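Local structure of N-acetyltransferase (Trypanosoma brucei, 3I3G) at residues 22-27 against 68-73; 74-79 against 103-108; 82-87 against 96-101; 64-69 against 78-83; 29-34 against 51-56. The protein probably catalyses the transfer of an acetyl group from acetyl-CoA to D-glucosamine 6-phosphate, a step towards UDP-N-acetylglucosamine. All coordinates share one frame; numbering follows the deposited sequence. Where two conformers were deposited one is given.

Contact 1: residues 22-27 against 68-73; sequences ELRVLE and VFCHQP
Val-68 pairs with Arg-24, and Glu-22 with Cys-70, at the two ends of a short antiparallel ladder in which Val-68 and Glu-22 bury the most surface. Val-68 is gripped through its backbone: Val-68 N donates to Arg-24 O at 2.8 Å, and Arg-24 N returns a bond to Val-68 O at 3.1 Å, both nearly straight. Its two methyls part ways, CG2 standing 3.6 Å from Arg-24 O and CG1 resting 4.0 Å from Leu-26 CD1. Glu-22 and Cys-70 are joined by a reciprocal pair of N-H to O bonds. These pairs align strand 21-25, an outermost strand of the GNAT sheet within this chain, against strand 65-71. On the face shared by Glu-22, Arg-24 and Cys-70, the extended arginine chain brings NH2 to 3.4 Å from Cys-70 SG, a weak hydrogen bond. Arg-24 NH1 forms a salt bridge with Asp-30, and Glu-27 OE1 lies above one guanidinium face toward the rim, an attraction of charges without a directed N-H. The other face carries the non-hydrogen-bonded pair Leu-23 and Phe-69. With its CG anti to the backbone N (chi1 180°), Leu-23 sets CD1 over the middle of the phenyl ring, 4.1 Å from the Phe-69 centroid in a CH-pi contact, while helix 113-127 packs on both side chains.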
# COMPACT_ATOMS: atom_id res chain seq x y z
N GLU A 22 10.25 -24.65 -3.72
CA GLU A 22 9.19 -24.35 -4.67
C GLU A 22 8.62 -22.96 -4.40
O GLU A 22 8.35 -22.60 -3.26
CB GLU A 22 8.09 -25.40 -4.61
CG GLU A 22 7.47 -25.58 -3.24
CD GLU A 22 6.40 -26.65 -3.22
OE1 GLU A 22 5.79 -26.86 -2.15
OE2 GLU A 22 6.17 -27.28 -4.28
N LEU A 23 8.45 -22.19 -5.47
CA LEU A 23 7.85 -20.87 -5.37
C LEU A 23 6.36 -20.97 -5.68
O LEU A 23 5.98 -21.37 -6.78
CB LEU A 23 8.52 -19.90 -6.34
CG LEU A 23 8.01 -18.46 -6.36
CD1 LEU A 23 8.04 -17.85 -4.98
CD2 LEU A 23 8.82 -17.63 -7.34
N ARG A 24 5.52 -20.62 -4.71
CA ARG A 24 4.08 -20.76 -4.87
C ARG A 24 3.31 -19.78 -3.99
O ARG A 24 3.89 -19.06 -3.18
CB ARG A 24 3.65 -22.19 -4.56
CG ARG A 24 4.08 -22.69 -3.18
CD ARG A 24 3.49 -24.05 -2.87
NE ARG A 24 3.91 -24.55 -1.57
CZ ARG A 24 3.38 -24.16 -0.41
NH1 ARG A 24 2.41 -23.25 -0.40
NH2 ARG A 24 3.82 -24.67 0.73
N VAL A 25 1.99 -19.77 -4.15
CA VAL A 25 1.13 -18.91 -3.35
C VAL A 25 0.98 -19.45 -1.93
O VAL A 25 0.97 -20.67 -1.72
CB VAL A 25 -0.27 -18.77 -3.98
CG1 VAL A 25 -0.16 -18.22 -5.39
CG2 VAL A 25 -0.99 -20.10 -3.97
N LEU A 26 0.88 -18.54 -0.97
CA LEU A 26 0.71 -18.92 0.43
C LEU A 26 -0.60 -19.68 0.62
O LEU A 26 -1.64 -19.28 0.09
CB LEU A 26 0.71 -17.67 1.30
CG LEU A 26 0.47 -17.86 2.80
CD1 LEU A 26 1.67 -18.53 3.44
CD2 LEU A 26 0.18 -16.53 3.46
N GLU A 27 -0.56 -20.78 1.37
CA GLU A 27 -1.78 -21.51 1.69
C GLU A 27 -1.95 -21.76 3.19
O GLU A 27 -1.02 -21.59 3.97
CB GLU A 27 -1.87 -22.82 0.89
CG GLU A 27 -0.56 -23.56 0.70
CD GLU A 27 -0.61 -24.51 -0.48
OE1 GLU A 27 0.16 -25.50 -0.49
OE2 GLU A 27 -1.42 -24.28 -1.40
N VAL A 68 5.48 -17.45 -1.56
CA VAL A 68 6.45 -17.97 -0.60
C VAL A 68 7.37 -19.00 -1.23
O VAL A 68 7.01 -19.68 -2.20
CB VAL A 68 5.74 -18.64 0.60
CG1 VAL A 68 4.90 -17.62 1.35
CG2 VAL A 68 4.90 -19.81 0.14
N PHE A 69 8.58 -19.11 -0.68
CA PHE A 69 9.45 -20.22 -1.00
C PHE A 69 9.28 -21.28 0.08
O PHE A 69 9.35 -20.98 1.27
CB PHE A 69 10.91 -19.77 -1.08
CG PHE A 69 11.35 -19.38 -2.46
CD1 PHE A 69 11.52 -20.34 -3.44
CD2 PHE A 69 11.58 -18.06 -2.78
CE1 PHE A 69 11.92 -19.99 -4.72
CE2 PHE A 69 11.98 -17.70 -4.05
CZ PHE A 69 12.15 -18.67 -5.02
N CYS A 70 9.06 -22.52 -0.35
CA CYS A 70 8.83 -23.61 0.58
C CYS A 70 9.81 -24.75 0.34
O CYS A 70 10.02 -25.18 -0.79
CB CYS A 70 7.39 -24.12 0.46
SG CYS A 70 7.02 -25.62 1.41
N HIS A 71 10.41 -25.24 1.42
CA HIS A 71 11.20 -26.46 1.36
C HIS A 71 10.22 -27.63 1.33
O HIS A 71 9.75 -28.09 2.37
CB HIS A 71 12.13 -26.56 2.57
CG HIS A 71 13.03 -27.75 2.54
ND1 HIS A 71 12.87 -28.83 3.39
CD2 HIS A 71 14.09 -28.04 1.76
CE1 HIS A 71 13.81 -29.73 3.13
NE2 HIS A 71 14.56 -29.28 2.14
N GLN A 72 9.90 -28.09 0.13
CA GLN A 72 8.84 -29.08 -0.07
C GLN A 72 8.88 -30.28 0.88
O GLN A 72 7.85 -30.67 1.43
CB GLN A 72 8.82 -29.57 -1.52
CG GLN A 72 7.74 -28.93 -2.37
CD GLN A 72 7.40 -29.75 -3.59
OE1 GLN A 72 6.23 -30.01 -3.88
NE2 GLN A 72 8.43 -30.19 -4.31
N PRO A 73 10.07 -30.87 1.07
CA PRO A 73 10.18 -32.08 1.89
C PRO A 73 9.58 -31.91 3.29
O PRO A 73 8.95 -32.84 3.80
CB PRO A 73 11.70 -32.30 1.98
CG PRO A 73 12.24 -31.65 0.75
CD PRO A 73 11.36 -30.46 0.50

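Contact 2: residues 74-79 against 103-108; sequences TGRIVG and VVDPSY. Unlike the reference sequence in segment 74-79: Arg-76 (reference Gly).
Arg-76, which differs from the reference sequence, turns its guanidinium edge to Asp-105, the guanidinium and carboxylate planes standing almost perpendicular at 87°. Arg-76 NH1 donates to Asp-105 OD1 at 2.8 Å, a bond that lies in the guanidinium plane but is tilted out of the carboxylate plane, on the anti side of OD1; NH2 adds a weak bond to the same oxygen. A bend at chi3 (76°) carries the end of the arginine back over its own strand, so that Val-78 CG1 lies over one guanidinium face, toward its rim. NH2 also reaches the rim of the Tyr-108 ring, 3.6 Å from CE2. Val-78 takes a face of that ring: its CG2 sits 4.0 Å from the Tyr-108 centroid, almost on the ring normal, as a CH-pi contact, and its CG1 approaches CE2 to 3.4 Å. In the backbone, Asp-105 N donates to Val-78 O at 2.9 Å from above the carbonyl plane, and Gly-79 pairs with Val-104 without hydrogen bonds. The second carboxylate oxygen, OD2, is held by Ser-107 N at 2.6 Å. Asp-105 thereby ties strand 76-86 to the turn that follows strand 96-104, with one oxygen engaged by arginine and the other closing an Asx turn.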
# COMPACT_ATOMS: atom_id res chain seq x y z
N THR A 74 9.78 -30.75 3.89
CA THR A 74 9.31 -30.50 5.25
C THR A 74 8.19 -29.47 5.29
O THR A 74 7.47 -29.35 6.28
CB THR A 74 10.44 -30.02 6.17
OG1 THR A 74 10.98 -28.79 5.66
CG2 THR A 74 11.55 -31.06 6.24
N GLY A 75 8.05 -28.71 4.21
CA GLY A 75 7.04 -27.66 4.12
C GLY A 75 7.43 -26.38 4.84
O GLY A 75 6.62 -25.48 5.00
N ARG A 76 8.69 -26.30 5.26
CA ARG A 76 9.15 -25.11 5.97
C ARG A 76 9.20 -23.90 5.05
O ARG A 76 9.74 -23.96 3.95
CB ARG A 76 10.52 -25.35 6.62
CG ARG A 76 10.82 -24.38 7.76
CD ARG A 76 12.11 -24.73 8.48
NE ARG A 76 13.29 -24.35 7.71
CZ ARG A 76 13.87 -23.16 7.78
NH1 ARG A 76 13.39 -22.23 8.59
NH2 ARG A 76 14.94 -22.90 7.04
N ILE A 77 8.61 -22.80 5.51
CA ILE A 77 8.58 -21.56 4.73
C ILE A 77 9.83 -20.75 4.99
O ILE A 77 10.09 -20.32 6.11
CB ILE A 77 7.34 -20.72 5.08
CG1 ILE A 77 6.06 -21.55 4.92
CG2 ILE A 77 7.28 -19.47 4.21
CD1 ILE A 77 5.77 -21.97 3.49
N VAL A 78 10.62 -20.52 3.93
CA VAL A 78 11.92 -19.88 4.08
C VAL A 78 12.02 -18.56 3.32
O VAL A 78 13.07 -17.91 3.31
CB VAL A 78 13.06 -20.80 3.61
CG1 VAL A 78 13.09 -22.06 4.47
CG2 VAL A 78 12.89 -21.15 2.14
N GLY A 79 10.92 -18.15 2.68
CA GLY A 79 10.89 -16.89 1.95
C GLY A 79 9.47 -16.43 1.69
O GLY A 79 8.58 -17.24 1.43
N VAL A 103 10.72 -10.99 3.14
CA VAL A 103 11.57 -11.59 4.16
C VAL A 103 12.13 -12.94 3.71
O VAL A 103 11.41 -13.76 3.13
CB VAL A 103 10.82 -11.78 5.49
CG1 VAL A 103 9.60 -12.68 5.29
CG2 VAL A 103 11.74 -12.36 6.56
N VAL A 104 13.41 -13.15 3.96
CA VAL A 104 14.06 -14.41 3.63
C VAL A 104 14.77 -14.98 4.84
O VAL A 104 15.46 -14.26 5.57
CB VAL A 104 15.07 -14.24 2.48
CG1 VAL A 104 15.89 -15.51 2.31
CG2 VAL A 104 14.36 -13.87 1.19
N ASP A 105 14.60 -16.28 5.08
CA ASP A 105 15.27 -16.94 6.18
C ASP A 105 16.78 -16.75 6.04
O ASP A 105 17.34 -17.00 4.98
CB ASP A 105 14.91 -18.42 6.22
CG ASP A 105 15.51 -19.14 7.41
OD1 ASP A 105 14.75 -19.81 8.15
OD2 ASP A 105 16.73 -19.02 7.62
N PRO A 106 17.43 -16.29 7.12
CA PRO A 106 18.87 -16.04 7.10
C PRO A 106 19.67 -17.25 6.61
O PRO A 106 20.73 -17.09 6.01
CB PRO A 106 19.20 -15.74 8.58
CG PRO A 106 17.97 -16.11 9.35
CD PRO A 106 16.83 -15.97 8.41
N SER A 107 19.15 -18.45 6.87
CA SER A 107 19.82 -19.67 6.44
C SER A 107 19.91 -19.76 4.92
O SER A 107 20.74 -20.48 4.38
CB SER A 107 19.10 -20.90 7.00
OG SER A 107 19.19 -20.95 8.41
N TYR A 108 19.04 -19.02 4.24
CA TYR A 108 19.00 -19.04 2.78
C TYR A 108 19.53 -17.75 2.17
O TYR A 108 19.22 -17.41 1.03
CB TYR A 108 17.58 -19.31 2.28
CG TYR A 108 17.15 -20.76 2.43
CD1 TYR A 108 17.19 -21.63 1.35
CD2 TYR A 108 16.74 -21.26 3.66
CE1 TYR A 108 16.81 -22.95 1.48
CE2 TYR A 108 16.36 -22.58 3.80
CZ TYR A 108 16.40 -23.42 2.70
OH TYR A 108 16.02 -24.74 2.84

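Contact 3: residues 82-87 against 96-101; sequences SLMIQP and VGHIED
Met-84 and His-98 form the middle hydrogen-bonded pair of a regular antiparallel ladder, flanked by Ser-82 with Glu-100 and Gln-86 with Val-96. All three pairs have both backbone bonds. Met-84 N lies 2.8 Å from His-98 O; the bond from Gln-86 N to Val-96 O is slightly longer. Packing is close around the methionine. A bend at chi3 (-54°) turns its methyl across the neighbouring strand, where CE lies 3.5 Å from Glu-100 CG and 3.7 Å from His-98 CB. On the opposite face Leu-83 CD1 touches Ile-99 CG1 at a looser 4.1 Å and also lies over Gly-97. The Ser-82 and Asp-101 end is watery instead: one water bridges Ser-82 OG and Asp-101 O, donating to the latter at 2.8 Å, and a second donates to Asp-101 OD2 at 2.6 Å while bonding only weakly to Ser-82 OG. Ser-82 OG is also bonded to Thr-66, and Asp-101 OD2 forms a salt bridge with Lys-88 of the second subunit. Within this β-hairpin, Leu-83 and Ile-99 face helix 113-127, strand 132-137 runs parallel to strand 96-104 along its other edge, and Met-84 packs on Gln-86 of the second subunit.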
# COMPACT_ATOMS: atom_id res chain seq x y z
N SER A 82 4.81 -10.11 -0.41
CA SER A 82 3.40 -9.88 -0.70
C SER A 82 3.19 -8.76 -1.71
O SER A 82 4.00 -7.84 -1.80
CB SER A 82 2.63 -9.58 0.59
OG SER A 82 2.61 -10.71 1.45
N LEU A 83 2.10 -8.84 -2.46
CA LEU A 83 1.80 -7.87 -3.50
C LEU A 83 0.38 -7.34 -3.39
O LEU A 83 -0.58 -8.11 -3.30
CB LEU A 83 2.02 -8.48 -4.88
CG LEU A 83 1.69 -7.59 -6.07
CD1 LEU A 83 2.60 -6.37 -6.09
CD2 LEU A 83 1.80 -8.36 -7.39
N MET A 84 0.24 -6.02 -3.39
CA MET A 84 -1.06 -5.37 -3.37
C MET A 84 -1.21 -4.52 -4.62
O MET A 84 -0.51 -3.53 -4.79
CB MET A 84 -1.21 -4.50 -2.13
CG MET A 84 -0.92 -5.21 -0.82
SD MET A 84 -1.11 -4.13 0.62
CE MET A 84 -0.02 -2.78 0.17
N ILE A 85 -2.11 -4.93 -5.51
CA ILE A 85 -2.33 -4.19 -6.75
C ILE A 85 -3.46 -3.18 -6.60
O ILE A 85 -4.61 -3.55 -6.40
CB ILE A 85 -2.60 -5.13 -7.93
CG1 ILE A 85 -1.39 -6.02 -8.20
CG2 ILE A 85 -2.96 -4.33 -9.18
CD1 ILE A 85 -1.54 -6.94 -9.39
N GLN A 86 -3.11 -1.90 -6.70
CA GLN A 86 -4.08 -0.83 -6.49
C GLN A 86 -4.34 -0.02 -7.76
O GLN A 86 -3.44 0.65 -8.26
CB GLN A 86 -3.63 0.08 -5.36
CG GLN A 86 -3.75 -0.54 -3.98
CD GLN A 86 -3.10 0.30 -2.90
OE1 GLN A 86 -2.10 0.98 -3.15
NE2 GLN A 86 -3.66 0.26 -1.70
N PRO A 87 -5.57 -0.09 -8.27
CA PRO A 87 -5.97 0.69 -9.43
C PRO A 87 -6.04 2.17 -9.08
O PRO A 87 -6.43 2.52 -7.96
CB PRO A 87 -7.38 0.16 -9.75
CG PRO A 87 -7.53 -1.09 -8.96
CD PRO A 87 -6.67 -0.91 -7.75
N VAL A 96 -0.97 0.38 -9.61
CA VAL A 96 0.35 0.41 -9.01
C VAL A 96 0.56 -0.84 -8.17
O VAL A 96 -0.29 -1.20 -7.35
CB VAL A 96 0.53 1.65 -8.11
CG1 VAL A 96 1.82 1.54 -7.31
CG2 VAL A 96 0.52 2.92 -8.95
N GLY A 97 1.68 -1.52 -8.39
CA GLY A 97 2.01 -2.71 -7.61
C GLY A 97 2.75 -2.36 -6.33
O GLY A 97 3.85 -1.81 -6.37
N HIS A 98 2.13 -2.66 -5.20
CA HIS A 98 2.73 -2.40 -3.90
C HIS A 98 3.30 -3.69 -3.31
O HIS A 98 2.55 -4.59 -2.94
CB HIS A 98 1.70 -1.82 -2.93
CG HIS A 98 1.15 -0.50 -3.35
ND1 HIS A 98 1.54 0.69 -2.78
CD2 HIS A 98 0.23 -0.17 -4.29
CE1 HIS A 98 0.89 1.69 -3.35
NE2 HIS A 98 0.09 1.19 -4.27
N ILE A 99 4.62 -3.77 -3.23
CA ILE A 99 5.28 -4.93 -2.63
C ILE A 99 5.47 -4.71 -1.13
O ILE A 99 5.96 -3.66 -0.71
CB ILE A 99 6.63 -5.24 -3.30
CG1 ILE A 99 6.40 -5.74 -4.73
CG2 ILE A 99 7.40 -6.27 -2.50
CD1 ILE A 99 7.67 -6.14 -5.46
N GLU A 100 5.08 -5.71 -0.34
CA GLU A 100 5.10 -5.59 1.11
C GLU A 100 5.76 -6.79 1.77
O GLU A 100 5.77 -7.89 1.22
CB GLU A 100 3.67 -5.45 1.65
CG GLU A 100 2.99 -4.14 1.29
CD GLU A 100 3.39 -3.01 2.20
OE1 GLU A 100 3.64 -3.26 3.40
OE2 GLU A 100 3.45 -1.86 1.73
N ASP A 101 6.34 -6.58 2.91
CA ASP A 101 6.76 -7.61 3.79
C ASP A 101 7.63 -8.66 3.09
O ASP A 101 7.25 -9.76 2.98
CB ASP A 101 5.55 -8.28 4.42
CG ASP A 101 4.87 -7.38 5.45
OD1 ASP A 101 5.50 -6.80 6.27
OD2 ASP A 101 3.72 -7.24 5.33
O HOH W 1 5.07 -11.50 2.83
O HOH W 2 1.98 -8.14 3.59

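Contact 4: residues 64-69 against 78-83; sequences IVTKVF and VGSASL
Val-65 and Leu-83 begin the pairing of strands 65-71 and 76-86, a β-hairpin in the middle of the GNAT sheet; its segments 65-69 and 78-83 run 165° apart. Backbone hydrogen bonds supply most of the hold. Val-65 and Leu-83 exchange two, including Leu-83 N to Val-65 O at 2.7 Å; Lys-67 and Ala-81 exchange another two, both of 3.0 Å between N and O. At the far end the pattern is offset, because Val-78 and Gly-79 both face Phe-69 as a classic beta bulge: Phe-69 N donates to Gly-79 O from above the carbonyl plane, while Phe-69 O accepts from Val-78 N. Apolar contacts are modest. Phe-69 CB meets Val-78 CG2 at 4.0 Å, and Val-68 CG1 leans on the CB of Ser-80. Lys-67, bent at chi2, chi3 and chi4, curls off the sheet to a salt bridge with Asp-120 of helix 113-127. The polar side chains gather on the other face, where Ser-80 OG bonds to His-34 of helix 31-38. With OG1 anti to its carbonyl carbon (chi1 -58°), Thr-66 aims the hydroxyl across the strands and its methyl at Ser-80 OG, 3.4 Å from CG2; Thr-66 OG1 and Ser-82 OG share a hydrogen bond of 2.8 Å.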
# COMPACT_ATOMS: atom_id res chain seq x y z
N ILE A 64 -4.74 -8.97 -1.61
CA ILE A 64 -3.32 -9.19 -1.37
C ILE A 64 -2.90 -10.59 -1.80
O ILE A 64 -3.55 -11.58 -1.45
CB ILE A 64 -2.95 -8.99 0.11
CG1 ILE A 64 -3.29 -7.57 0.56
CG2 ILE A 64 -1.48 -9.29 0.33
CD1 ILE A 64 -3.05 -7.33 2.03
N VAL A 65 -1.82 -10.67 -2.56
CA VAL A 65 -1.24 -11.94 -2.96
C VAL A 65 0.09 -12.15 -2.25
O VAL A 65 0.94 -11.26 -2.25
CB VAL A 65 -1.00 -12.01 -4.48
CG1 VAL A 65 -0.42 -13.36 -4.86
CG2 VAL A 65 -2.29 -11.74 -5.23
N THR A 66 0.26 -13.32 -1.64
CA THR A 66 1.52 -13.64 -0.98
C THR A 66 2.19 -14.84 -1.62
O THR A 66 1.61 -15.93 -1.69
CB THR A 66 1.32 -13.91 0.53
OG1 THR A 66 0.71 -12.77 1.14
CG2 THR A 66 2.65 -14.19 1.20
N LYS A 67 3.41 -14.64 -2.10
CA LYS A 67 4.20 -15.72 -2.67
C LYS A 67 5.25 -16.15 -1.66
O LYS A 67 5.85 -15.31 -0.99
CB LYS A 67 4.86 -15.28 -3.98
CG LYS A 67 3.89 -14.79 -5.04
CD LYS A 67 2.87 -15.86 -5.40
CE LYS A 67 3.53 -17.02 -6.14
NZ LYS A 67 3.92 -16.64 -7.53
N VAL A 68 5.48 -17.45 -1.56
CA VAL A 68 6.45 -17.97 -0.60
C VAL A 68 7.37 -19.00 -1.23
O VAL A 68 7.01 -19.68 -2.20
CB VAL A 68 5.74 -18.64 0.60
CG1 VAL A 68 4.90 -17.62 1.35
CG2 VAL A 68 4.90 -19.81 0.14
N PHE A 69 8.58 -19.11 -0.68
CA PHE A 69 9.45 -20.22 -1.00
C PHE A 69 9.28 -21.28 0.08
O PHE A 69 9.35 -20.98 1.27
CB PHE A 69 10.91 -19.77 -1.08
CG PHE A 69 11.35 -19.38 -2.46
CD1 PHE A 69 11.52 -20.34 -3.44
CD2 PHE A 69 11.58 -18.06 -2.78
CE1 PHE A 69 11.92 -19.99 -4.72
CE2 PHE A 69 11.98 -17.70 -4.05
CZ PHE A 69 12.15 -18.67 -5.02
N VAL A 78 10.62 -20.52 3.93
CA VAL A 78 11.92 -19.88 4.08
C VAL A 78 12.02 -18.56 3.32
O VAL A 78 13.07 -17.91 3.31
CB VAL A 78 13.06 -20.80 3.61
CG1 VAL A 78 13.09 -22.06 4.47
CG2 VAL A 78 12.89 -21.15 2.14
N GLY A 79 10.92 -18.15 2.68
CA GLY A 79 10.89 -16.89 1.95
C GLY A 79 9.47 -16.43 1.69
O GLY A 79 8.58 -17.24 1.43
N SER A 80 9.26 -15.12 1.75
CA SER A 80 7.94 -14.56 1.51
C SER A 80 7.99 -13.13 0.99
O SER A 80 8.89 -12.36 1.35
CB SER A 80 7.09 -14.61 2.79
OG SER A 80 5.78 -14.11 2.55
N ALA A 81 7.02 -12.79 0.15
CA ALA A 81 6.85 -11.43 -0.35
C ALA A 81 5.40 -11.25 -0.77
O ALA A 81 4.82 -12.13 -1.40
CB ALA A 81 7.79 -11.17 -1.52
N SER A 82 4.81 -10.11 -0.41
CA SER A 82 3.40 -9.88 -0.70
C SER A 82 3.19 -8.76 -1.71
O SER A 82 4.00 -7.84 -1.80
CB SER A 82 2.63 -9.58 0.59
OG SER A 82 2.61 -10.71 1.45
N LEU A 83 2.10 -8.84 -2.46
CA LEU A 83 1.80 -7.87 -3.50
C LEU A 83 0.38 -7.34 -3.39
O LEU A 83 -0.58 -8.11 -3.30
CB LEU A 83 2.02 -8.48 -4.88
CG LEU A 83 1.69 -7.59 -6.07
CD1 LEU A 83 2.60 -6.37 -6.09
CD2 LEU A 83 1.80 -8.36 -7.39

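Contact 5: residues 29-34 against 51-56; sequences SDLSSH and ELANIA
Leu-31 and Leu-52 both hold CG anti to the carbonyl carbon (chi1 -59° and -73°), and in each an extended second torsion carries a methyl onward to the opposing helix. For Leu-31 that methyl is CD1, which comes to rest on the backbone of the other segment, 3.7 Å from Ala-53 CA and equally near Leu-52 O. The same CD1 lies 3.9 Å from Ala-56 CB, one turn further along, and CD2 touches that CB from slightly farther off. Leu-31 is thus lodged against Leu-52, Ala-53 and Ala-56, where the two small alanines let it come close to the helix backbone. Leu-52 answers in the other direction: its CD1 reaches helix 31-38 and meets Ser-32 CA at 3.8 Å, while the two leucines touch at their bases, with 4.0 Å between the CB atoms. This is apolar helix-to-helix packing between helix 31-38 and helix 49-61, the two helices that lie between the first and second strands of this GNAT chain. The interface is small, burying 197 Å² in all. Leu-31 also packs on Leu-26, in the loop after strand 21-25, and Ser-33 OG is bonded to Ile-77 N of strand 76-86. Phe-89 of the second subunit contributes to the same apolar cluster, touching Leu-31, Leu-52 and Ala-56 and meeting the ring of His-34 with the two planes about 80° apart.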
# COMPACT_ATOMS: atom_id res chain seq x y z
N SER A 29 -2.07 -24.18 5.19
CA SER A 29 -1.16 -25.09 5.88
C SER A 29 0.21 -24.45 6.15
O SER A 29 1.00 -24.99 6.93
CB SER A 29 -0.98 -26.39 5.09
OG SER A 29 -2.23 -27.03 4.88
N ASP A 30 0.47 -23.32 5.51
CA ASP A 30 1.76 -22.63 5.64
C ASP A 30 1.77 -21.58 6.76
O ASP A 30 2.83 -21.15 7.21
CB ASP A 30 2.12 -21.92 4.34
CG ASP A 30 2.13 -22.84 3.14
OD1 ASP A 30 2.46 -24.04 3.30
OD2 ASP A 30 1.83 -22.36 2.03
N LEU A 31 0.58 -21.15 7.18
CA LEU A 31 0.44 -19.96 8.02
C LEU A 31 1.34 -19.91 9.26
O LEU A 31 1.97 -18.89 9.53
CB LEU A 31 -1.02 -19.73 8.39
CG LEU A 31 -1.96 -19.55 7.19
CD1 LEU A 31 -3.38 -19.28 7.64
CD2 LEU A 31 -1.46 -18.43 6.30
N SER A 32 1.39 -21.00 10.02
CA SER A 32 2.19 -21.05 11.24
C SER A 32 3.67 -20.88 10.94
O SER A 32 4.36 -20.08 11.57
CB SER A 32 1.94 -22.35 12.01
OG SER A 32 2.38 -23.47 11.27
N SER A 33 4.17 -21.65 9.97
CA SER A 33 5.57 -21.57 9.59
C SER A 33 5.88 -20.20 9.00
O SER A 33 6.98 -19.66 9.18
CB SER A 33 5.91 -22.66 8.57
OG SER A 33 7.29 -22.63 8.23
N HIS A 34 4.90 -19.63 8.31
CA HIS A 34 5.03 -18.32 7.70
C HIS A 34 5.21 -17.24 8.76
O HIS A 34 6.04 -16.34 8.61
CB HIS A 34 3.80 -18.03 6.84
CG HIS A 34 3.88 -16.75 6.06
ND1 HIS A 34 3.08 -15.67 6.31
CD2 HIS A 34 4.68 -16.40 5.02
CE1 HIS A 34 3.37 -14.69 5.47
NE2 HIS A 34 4.35 -15.11 4.68
N GLU A 51 -6.73 -17.71 14.45
CA GLU A 51 -6.42 -16.30 14.25
C GLU A 51 -5.67 -16.09 12.93
O GLU A 51 -5.99 -15.17 12.17
CB GLU A 51 -5.59 -15.76 15.42
CG GLU A 51 -6.37 -15.68 16.72
CD GLU A 51 -5.50 -15.27 17.90
OE1 GLU A 51 -4.39 -15.83 18.06
OE2 GLU A 51 -5.93 -14.39 18.68
N LEU A 52 -4.68 -16.93 12.67
CA LEU A 52 -3.91 -16.85 11.44
C LEU A 52 -4.82 -17.00 10.22
O LEU A 52 -4.72 -16.22 9.27
CB LEU A 52 -2.81 -17.91 11.42
CG LEU A 52 -1.61 -17.66 12.33
CD1 LEU A 52 -0.76 -18.92 12.47
CD2 LEU A 52 -0.77 -16.50 11.82
N ALA A 53 -5.69 -17.99 10.26
CA ALA A 53 -6.60 -18.25 9.15
C ALA A 53 -7.47 -17.04 8.84
O ALA A 53 -7.66 -16.68 7.68
CB ALA A 53 -7.47 -19.47 9.45
N ASN A 54 -8.00 -16.41 9.89
CA ASN A 54 -8.85 -15.24 9.73
C ASN A 54 -8.11 -14.07 9.10
O ASN A 54 -8.66 -13.35 8.27
CB ASN A 54 -9.45 -14.82 11.07
CG ASN A 54 -10.54 -15.76 11.54
OD1 ASN A 54 -11.00 -16.61 10.78
ND2 ASN A 54 -10.97 -15.61 12.79
N ILE A 55 -6.85 -13.88 9.50
CA ILE A 55 -6.02 -12.83 8.93
C ILE A 55 -5.75 -13.09 7.46
O ILE A 55 -5.84 -12.19 6.62
CB ILE A 55 -4.69 -12.69 9.69
CG1 ILE A 55 -4.94 -12.24 11.13
CG2 ILE A 55 -3.77 -11.71 8.97
CD1 ILE A 55 -3.72 -12.31 12.01
N ALA A 56 -5.40 -14.33 7.14
CA ALA A 56 -5.17 -14.72 5.75
C ALA A 56 -6.42 -14.44 4.92
O ALA A 56 -6.32 -14.02 3.77
CB ALA A 56 -4.80 -16.20 5.67

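From the N terminus, strand 21-25 enters contact 1, whose long loop closes only when the chain returns as strand 65-71. Nested within that loop, contact 5 joins helices 31-38 and 49-61. Contact 4 then folds strand 76-86 back on strand 65-71, sharing Val-68 and Phe-69 with contact 1. Strand 76-86 also serves contacts 2 and 3, in which it pairs with strand 96-104; contact 3 is nested inside contact 2, and their centres lie about 22 Å apart on opposite sides of the chain's centre. Contacts 1 to 4 thereby connect four successive strands of one sheet, while His-34 links contact 5 to contact 4 through Ser-80. Contacts 3 and 5 meet the second subunit most widely.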